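Local atomic coordinates of Glyoxalase/bleomycin resisance protein/dioxygenase (Streptomyces sp. CB03234, PDB entry 5UJP), a protein that is a glyoxalase/bleomycin resistance/dioxygenase superfamily protein that binds calcium and riboflavin and may act as a dioxygenase. Residues 74-88 / 91-103. Residues are numbered along the deposited sequence; the frame is centred on the assembly and turned at random.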
ATOM      1  N   VAL A  74       1.982  16.276 -11.360  1.00 18.37           N
ATOM      2  CA  VAL A  74       0.731  15.535 -11.558  1.00 18.46           C
ATOM      3  C   VAL A  74       0.008  15.967 -12.836  1.00 18.87           C
ATOM      4  O   VAL A  74      -0.653  15.144 -13.476  1.00 20.12           O
ATOM      5  CB  VAL A  74      -0.173  15.623 -10.306  1.00 19.55           C
ATOM      6  CG1 VAL A  74      -0.676  17.077 -10.067  1.00 22.01           C
ATOM      7  CG2 VAL A  74      -1.313  14.661 -10.408  1.00 20.01           C
ATOM      8  N   ASP A  75       0.109  17.237 -13.224  1.00 21.03           N
ATOM      9  CA  ASP A  75      -0.541  17.674 -14.464  1.00 21.68           C
ATOM     10  C   ASP A  75       0.057  16.975 -15.677  1.00 22.35           C
ATOM     11  O   ASP A  75      -0.675  16.589 -16.613  1.00 27.00           O
ATOM     12  CB  ASP A  75      -0.475  19.197 -14.587  1.00 26.34           C
ATOM     13  CG  ASP A  75      -1.316  19.879 -13.522  1.00 29.69           C
ATOM     14  OD1 ASP A  75      -0.870  19.984 -12.368  1.00 31.06           O
ATOM     15  OD2 ASP A  75      -2.451  20.276 -13.816  1.00 35.44           O
ATOM     16  N   ALA A  76       1.391  16.826 -15.705  1.00 23.86           N
ATOM     17  CA  ALA A  76       2.026  16.094 -16.801  1.00 24.49           C
ATOM     18  C   ALA A  76       1.576  14.653 -16.828  1.00 22.05           C
ATOM     19  O   ALA A  76       1.298  14.098 -17.897  1.00 23.53           O
ATOM     20  CB  ALA A  76       3.539  16.140 -16.665  1.00 26.11           C
ATOM     21  N   ASP A  77       1.533  14.021 -15.658  1.00 21.68           N
ATOM     22  CA  ASP A  77       1.093  12.636 -15.600  1.00 21.51           C
ATOM     23  C   ASP A  77      -0.327  12.496 -16.137  1.00 21.91           C
ATOM     24  O   ASP A  77      -0.618  11.553 -16.894  1.00 24.54           O
ATOM     25  CB  ASP A  77       1.123  12.147 -14.156  1.00 22.24           C
ATOM     26  CG  ASP A  77       2.534  12.033 -13.600  1.00 25.95           C
ATOM     27  OD1 ASP A  77       3.510  11.994 -14.375  1.00 27.73           O
ATOM     28  OD2 ASP A  77       2.641  11.992 -12.356  1.00 26.13           O
ATOM     29  N   CYS A  78      -1.224  13.423 -15.760  1.00 22.45           N
ATOM     30  CA  CYS A  78      -2.614  13.309 -16.198  1.00 24.86           C
ATOM     31  C   CYS A  78      -2.741  13.495 -17.697  1.00 25.91           C
ATOM     32  O   CYS A  78      -3.550  12.821 -18.343  1.00 28.36           O
ATOM     33  CB  CYS A  78      -3.481  14.316 -15.454  1.00 26.05           C
ATOM     34  SG  CYS A  78      -3.784  13.904 -13.741  1.00 30.40           S
ATOM     35  N   ALA A  79      -1.979  14.416 -18.268  1.00 26.80           N
ATOM     36  CA  ALA A  79      -2.114  14.662 -19.703  1.00 26.18           C
ATOM     37  C   ALA A  79      -1.671  13.433 -20.486  1.00 27.93           C
ATOM     38  O   ALA A  79      -2.314  13.034 -21.471  1.00 29.36           O
ATOM     39  CB  ALA A  79      -1.283  15.886 -20.077  1.00 26.45           C
ATOM     40  N   ARG A  80      -0.601  12.791 -20.021  1.00 27.54           N
ATOM     41  CA  ARG A  80      -0.078  11.615 -20.700  1.00 28.60           C
ATOM     42  C   ARG A  80      -1.048  10.458 -20.569  1.00 25.79           C
ATOM     43  O   ARG A  80      -1.281   9.717 -21.531  1.00 26.82           O
ATOM     44  CB  ARG A  80       1.278  11.250 -20.111  1.00 33.39           C
ATOM     45  CG  ARG A  80       2.016  10.142 -20.871  1.00 39.82           C
ATOM     46  CD  ARG A  80       3.352   9.842 -20.187  1.00 45.87           C
ATOM     47  NE  ARG A  80       4.242   8.999 -20.983  1.00 51.45           N
ATOM     48  CZ  ARG A  80       4.358   7.677 -20.850  1.00 55.43           C
ATOM     49  NH1 ARG A  80       3.635   7.032 -19.956  1.00 55.15           N
ATOM     50  NH2 ARG A  80       5.203   6.995 -21.617  1.00 57.49           N
ATOM     51  N   LEU A  81      -1.605  10.271 -19.373  1.00 24.09           N
ATOM     52  CA  LEU A  81      -2.562   9.183 -19.163  1.00 25.57           C
ATOM     53  C   LEU A  81      -3.802   9.356 -20.046  1.00 30.04           C
ATOM     54  O   LEU A  81      -4.208   8.414 -20.755  1.00 30.88           O
ATOM     55  CB  LEU A  81      -2.938   9.102 -17.684  1.00 24.60           C
ATOM     56  CG  LEU A  81      -1.822   8.548 -16.793  1.00 24.67           C
ATOM     57  CD1 LEU A  81      -2.114   8.853 -15.334  1.00 25.54           C
ATOM     58  CD2 LEU A  81      -1.707   7.024 -17.006  1.00 24.91           C
ATOM     59  N   GLN A  82      -4.416  10.550 -20.032  1.00 30.90           N
ATOM     60  CA  GLN A  82      -5.595  10.779 -20.869  1.00 35.45           C
ATOM     61  C   GLN A  82      -5.281  10.595 -22.345  1.00 36.67           C
ATOM     62  O   GLN A  82      -6.103  10.052 -23.096  1.00 38.97           O
ATOM     63  CB  GLN A  82      -6.186  12.162 -20.593  1.00 38.10           C
ATOM     64  CG  GLN A  82      -6.688  12.269 -19.156  1.00 44.37           C
ATOM     65  CD  GLN A  82      -7.785  13.291 -18.907  1.00 51.32           C
ATOM     66  OE1 GLN A  82      -8.775  13.001 -18.219  1.00 55.27           O
ATOM     67  NE2 GLN A  82      -7.602  14.492 -19.416  1.00 52.73           N
ATOM     68  N   GLU A  83      -4.106  11.035 -22.785  1.00 35.30           N
ATOM     69  CA  GLU A  83      -3.719  10.823 -24.176  1.00 35.71           C
ATOM     70  C   GLU A  83      -3.712   9.342 -24.504  1.00 37.08           C
ATOM     71  O   GLU A  83      -4.011   8.936 -25.635  1.00 38.29           O
ATOM     72  CB  GLU A  83      -2.319  11.382 -24.379  1.00 30.81           C
ATOM     73  CG  GLU A  83      -2.264  12.625 -25.189  1.00 59.94           C
ATOM     74  CD  GLU A  83      -0.968  12.710 -25.940  1.00115.37           C
ATOM     75  OE1 GLU A  83       0.096  12.610 -25.289  1.00 80.14           O
ATOM     76  OE2 GLU A  83      -1.011  12.835 -27.180  1.00 57.09           O
ATOM     77  N   ARG A  84      -3.374   8.507 -23.522  1.00 39.51           N
ATOM     78  CA  ARG A  84      -3.236   7.081 -23.769  1.00 39.81           C
ATOM     79  C   ARG A  84      -4.511   6.307 -23.488  1.00 42.36           C
ATOM     80  O   ARG A  84      -4.463   5.072 -23.348  1.00 44.01           O
ATOM     81  CB  ARG A  84      -2.042   6.526 -22.998  1.00 40.89           C
ATOM     82  CG  ARG A  84      -0.723   7.003 -23.544  1.00 42.71           C
ATOM     83  CD  ARG A  84       0.416   6.639 -22.626  1.00 45.77           C
ATOM     84  NE  ARG A  84       1.687   6.981 -23.245  1.00 49.80           N
ATOM     85  CZ  ARG A  84       2.670   6.117 -23.473  1.00 51.72           C
ATOM     86  NH1 ARG A  84       2.553   4.850 -23.091  1.00 51.65           N
ATOM     87  NH2 ARG A  84       3.786   6.526 -24.069  1.00 52.78           N
ATOM     88  N   GLY A  85      -5.634   7.004 -23.348  1.00 43.18           N
ATOM     89  CA  GLY A  85      -6.909   6.346 -23.143  1.00 44.69           C
ATOM     90  C   GLY A  85      -7.208   5.920 -21.728  1.00 43.58           C
ATOM     91  O   GLY A  85      -8.002   4.991 -21.517  1.00 47.07           O
ATOM     92  N   VAL A  86      -6.601   6.562 -20.735  1.00 38.23           N
ATOM     93  CA  VAL A  86      -6.839   6.191 -19.355  1.00 35.75           C
ATOM     94  C   VAL A  86      -7.806   7.179 -18.726  1.00 38.89           C
ATOM     95  O   VAL A  86      -7.679   8.385 -18.917  1.00 39.48           O
ATOM     96  CB  VAL A  86      -5.509   6.148 -18.588  1.00 33.19           C
ATOM     97  CG1 VAL A  86      -5.756   5.835 -17.091  1.00 32.69           C
ATOM     98  CG2 VAL A  86      -4.582   5.130 -19.221  1.00 31.44           C
ATOM     99  N   ALA A  87      -8.743   6.667 -17.925  1.00 41.02           N
ATOM    100  CA  ALA A  87      -9.679   7.526 -17.209  1.00 40.62           C
ATOM    101  C   ALA A  87      -8.969   8.214 -16.047  1.00 38.62           C
ATOM    102  O   ALA A  87      -8.381   7.540 -15.198  1.00 41.29           O
ATOM    103  CB  ALA A  87     -10.843   6.697 -16.669  1.00 41.08           C
ATOM    104  N   VAL A  88      -9.073   9.548 -15.986  1.00 36.79           N
ATOM    105  CA  VAL A  88      -8.419  10.346 -14.946  1.00 31.91           C
ATOM    106  C   VAL A  88      -9.411  11.285 -14.268  1.00 30.38           C
ATOM    107  O   VAL A  88     -10.171  11.997 -14.936  1.00 34.34           O
ATOM    108  CB  VAL A  88      -7.224  11.155 -15.471  1.00 30.44           C
ATOM    109  CG1 VAL A  88      -6.705  12.067 -14.394  1.00 32.53           C
ATOM    110  CG2 VAL A  88      -6.130  10.251 -16.011  1.00 33.17           C
ATOM    111  N   PRO A  91      -6.443  16.781 -12.305  1.00 27.68           N
ATOM    112  CA  PRO A  91      -5.959  17.086 -10.958  1.00 26.94           C
ATOM    113  C   PRO A  91      -6.845  18.044 -10.192  1.00 27.65           C
ATOM    114  O   PRO A  91      -7.592  18.831 -10.802  1.00 29.58           O
ATOM    115  CB  PRO A  91      -4.601  17.752 -11.203  1.00 29.83           C
ATOM    116  CG  PRO A  91      -4.185  17.319 -12.541  1.00 30.44           C
ATOM    117  CD  PRO A  91      -5.475  17.198 -13.330  1.00 29.25           C
ATOM    118  N   LYS A  92      -6.764  17.957  -8.868  1.00 30.03           N
ATOM    119  CA  LYS A  92      -7.454  18.857  -7.953  1.00 30.66           C
ATOM    120  C   LYS A  92      -6.539  19.231  -6.785  1.00 31.02           C
ATOM    121  O   LYS A  92      -5.786  18.405  -6.264  1.00 31.71           O
ATOM    122  CB  LYS A  92      -8.757  18.221  -7.427  1.00 30.47           C
ATOM    123  N   ASN A  93      -6.627  20.483  -6.364  1.00 31.52           N
ATOM    124  CA  ASN A  93      -5.837  20.959  -5.245  1.00 31.53           C
ATOM    125  C   ASN A  93      -6.474  20.566  -3.921  1.00 31.36           C
ATOM    126  O   ASN A  93      -7.697  20.531  -3.792  1.00 32.14           O
ATOM    127  CB  ASN A  93      -5.747  22.481  -5.314  1.00 32.02           C
ATOM    128  CG  ASN A  93      -4.745  22.913  -6.319  1.00 32.14           C
ATOM    129  OD1 ASN A  93      -3.845  22.140  -6.642  1.00 35.21           O
ATOM    130  ND2 ASN A  93      -4.868  24.129  -6.829  1.00 31.99           N
ATOM    131  N   THR A  94      -5.632  20.297  -2.935  1.00 31.01           N
ATOM    132  CA  THR A  94      -6.034  20.112  -1.544  1.00 32.51           C
ATOM    133  C   THR A  94      -5.033  20.916  -0.745  1.00 30.91           C
ATOM    134  O   THR A  94      -4.108  21.494  -1.318  1.00 30.97           O
ATOM    135  CB  THR A  94      -5.949  18.629  -1.152  1.00 34.91           C
ATOM    136  OG1 THR A  94      -4.591  18.254  -0.926  1.00 37.45           O
ATOM    137  CG2 THR A  94      -6.539  17.714  -2.244  1.00 38.42           C
ATOM    138  N   PRO A  95      -5.176  20.983   0.586  1.00 30.41           N
ATOM    139  CA  PRO A  95      -4.118  21.630   1.370  1.00 35.66           C
ATOM    140  C   PRO A  95      -2.827  20.831   1.385  1.00 44.40           C
ATOM    141  O   PRO A  95      -1.775  21.400   1.686  1.00 46.59           O
ATOM    142  CB  PRO A  95      -4.725  21.760   2.782  1.00 34.62           C
ATOM    143  CG  PRO A  95      -6.138  21.484   2.647  1.00 32.18           C
ATOM    144  CD  PRO A  95      -6.337  20.647   1.435  1.00 31.54           C
ATOM    145  N   TRP A  96      -2.861  19.542   1.036  1.00 49.15           N
ATOM    146  CA  TRP A  96      -1.711  18.656   1.202  1.00 52.83           C
ATOM    147  C   TRP A  96      -1.010  18.319  -0.110  1.00 45.70           C
ATOM    148  O   TRP A  96      -0.182  17.405  -0.148  1.00 47.43           O
ATOM    149  CB  TRP A  96      -2.113  17.394   1.974  1.00 62.86           C
ATOM    150  CG  TRP A  96      -2.741  17.736   3.306  1.00120.26           C
ATOM    151  CD1 TRP A  96      -4.070  17.716   3.608  1.00 78.21           C
ATOM    152  CD2 TRP A  96      -2.066  18.189   4.495  1.00 94.63           C
ATOM    153  NE1 TRP A  96      -4.267  18.112   4.910  1.00111.72           N
ATOM    154  CE2 TRP A  96      -3.056  18.409   5.477  1.00110.58           C
ATOM    155  CE3 TRP A  96      -0.723  18.423   4.826  1.00 74.27           C
ATOM    156  CZ2 TRP A  96      -2.750  18.857   6.769  1.00 56.53           C
ATOM    157  CZ3 TRP A  96      -0.415  18.864   6.116  1.00 56.20           C
ATOM    158  CH2 TRP A  96      -1.427  19.074   7.070  1.00 51.04           C
ATOM    159  N   GLY A  97      -1.295  19.047  -1.176  1.00 36.85           N
ATOM    160  CA  GLY A  97      -0.750  18.742  -2.470  1.00 33.76           C
ATOM    161  C   GLY A  97      -1.832  18.676  -3.523  1.00 31.81           C
ATOM    162  O   GLY A  97      -3.022  18.785  -3.248  1.00 35.16           O
ATOM    163  N   ARG A  98      -1.394  18.489  -4.746  1.00 27.35           N
ATOM    164  CA  ARG A  98      -2.249  18.514  -5.912  1.00 24.67           C
ATOM    165  C   ARG A  98      -2.349  17.086  -6.419  1.00 21.49           C
ATOM    166  O   ARG A  98      -1.325  16.456  -6.680  1.00 22.15           O
ATOM    167  CB  ARG A  98      -1.609  19.419  -6.949  1.00 23.77           C
ATOM    168  CG  ARG A  98      -2.426  19.616  -8.225  1.00 24.80           C
ATOM    169  CD  ARG A  98      -1.878  20.822  -9.044  1.00 23.74           C
ATOM    170  NE  ARG A  98      -2.510  20.908 -10.367  1.00 24.66           N
ATOM    171  CZ  ARG A  98      -3.691  21.456 -10.587  1.00 27.01           C
ATOM    172  NH1 ARG A  98      -4.372  21.984  -9.568  1.00 26.98           N
ATOM    173  NH2 ARG A  98      -4.197  21.473 -11.823  1.00 29.52           N
ATOM    174  N   GLN A  99      -3.566  16.566  -6.520  1.00 23.00           N
ATOM    175  CA  GLN A  99      -3.700  15.119  -6.664  1.00 22.28           C
ATOM    176  C   GLN A  99      -4.633  14.730  -7.795  1.00 21.62           C
ATOM    177  O   GLN A  99      -5.475  15.497  -8.233  1.00 22.65           O
ATOM    178  CB  GLN A  99      -4.131  14.421  -5.367  1.00 28.12           C
ATOM    179  CG  GLN A  99      -5.511  14.661  -4.961  1.00 32.48           C
ATOM    180  CD  GLN A  99      -5.853  13.884  -3.661  1.00 35.29           C
ATOM    181  OE1 GLN A  99      -6.795  13.100  -3.611  1.00 40.50           O
ATOM    182  NE2 GLN A  99      -5.047  14.073  -2.643  1.00 32.35           N
ATOM    183  N   ALA A 100      -4.478  13.490  -8.244  1.00 19.91           N
ATOM    184  CA  ALA A 100      -5.371  12.961  -9.254  1.00 19.54           C
ATOM    185  C   ALA A 100      -5.479  11.465  -9.064  1.00 20.08           C
ATOM    186  O   ALA A 100      -4.630  10.837  -8.426  1.00 23.38           O
ATOM    187  CB  ALA A 100      -4.821  13.210 -10.655  1.00 20.70           C
HETATM  188  N   MSE A 101      -6.556  10.876  -9.613  1.00 20.16           N
HETATM  189  CA  MSE A 101      -6.781   9.437  -9.501  1.00 20.31           C
HETATM  190  C   MSE A 101      -6.989   8.873 -10.886  1.00 20.09           C
HETATM  191  O   MSE A 101      -7.566   9.541 -11.749  1.00 22.27           O
HETATM  192  CB  MSE A 101      -8.043   9.183  -8.668  1.00 33.82           C
HETATM  193  CG  MSE A 101      -8.256  10.195  -7.557  1.00 52.14           C
HETATM  194 SE   MSE A 101      -6.840  10.156  -6.200  1.00 69.49          SE
HETATM  195  CE  MSE A 101      -7.184   8.381  -5.483  1.00 71.61           C
ATOM    196  N   PHE A 102      -6.533   7.659 -11.113  1.00 18.64           N
ATOM    197  CA  PHE A 102      -6.857   6.951 -12.320  1.00 20.81           C
ATOM    198  C   PHE A 102      -7.110   5.481 -12.002  1.00 18.65           C
ATOM    199  O   PHE A 102      -6.732   4.973 -10.940  1.00 19.55           O
ATOM    200  CB  PHE A 102      -5.762   7.093 -13.379  1.00 22.21           C
ATOM    201  CG  PHE A 102      -4.410   6.488 -13.000  1.00 21.67           C
ATOM    202  CD1 PHE A 102      -3.462   7.219 -12.299  1.00 22.62           C
ATOM    203  CD2 PHE A 102      -4.062   5.197 -13.448  1.00 21.17           C
ATOM    204  CE1 PHE A 102      -2.214   6.687 -12.005  1.00 23.83           C
ATOM    205  CE2 PHE A 102      -2.821   4.660 -13.151  1.00 23.12           C
ATOM    206  CZ  PHE A 102      -1.890   5.398 -12.397  1.00 23.56           C
ATOM    207  N   SER A 103      -7.782   4.804 -12.913  1.00 19.84           N
ATOM    208  CA  SER A 103      -8.193   3.429 -12.707  1.00 20.89           C
ATOM    209  C   SER A 103      -7.439   2.520 -13.665  1.00 20.17           C
ATOM    210  O   SER A 103      -7.179   2.896 -14.819  1.00 20.80           O
ATOM    211  CB  SER A 103      -9.696   3.281 -12.993  1.00 27.18           C
ATOM    212  OG  SER A 103     -10.492   3.845 -11.962  1.00 34.46           O
TER
HETATM  213  O   HOH W   1      -8.300   3.357 -16.979  1.00 36.82           O
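Asp75, in the first turn of helix 74-83, and Arg98, on strand 97-103, form a side-on salt bridge: NE of Arg98 gives to OD1 of Asp75 at 2.7 Å, and its NH2 gives to OD2 of the same carboxylate at 2.9 Å. Both oxygens use their syn lone pairs, and the carboxylate and guanidinium planes lie 5° apart. With CG anti to the backbone N (chi1 -177°) and the chain extended to NE, Arg98 reaches the carboxylate. NH1 gives a third bond to Asn93 OD1 across the hairpin, and Pro91 CB lies against one guanidinium face.

The apolar layer runs beneath the helix. Cys78 SG sits 3.3 Å from Ala100 CB and also touches the Pro91 ring, while Val74 spreads CG1 over Arg98 CG and CG2 onto Ala100. Leu81 CD1 makes a CH-pi contact with Phe102, 4.0 Å from the ring centroid; Val23 of helix 12-23 touches both residues.

Past the Schellman motif at Gly85, Val88 and Phe102 form an antiparallel non-hydrogen-bonded pair.

Helix 74-83 thus covers one face of the four-stranded sheet of its beta-alpha-beta-beta-beta module, while Gln99, a riboflavin-binding residue, turns its CB away from the helix. Three in-plane bonds, two to Asp75 and one to Asn93, fix how the guanidinium is turned.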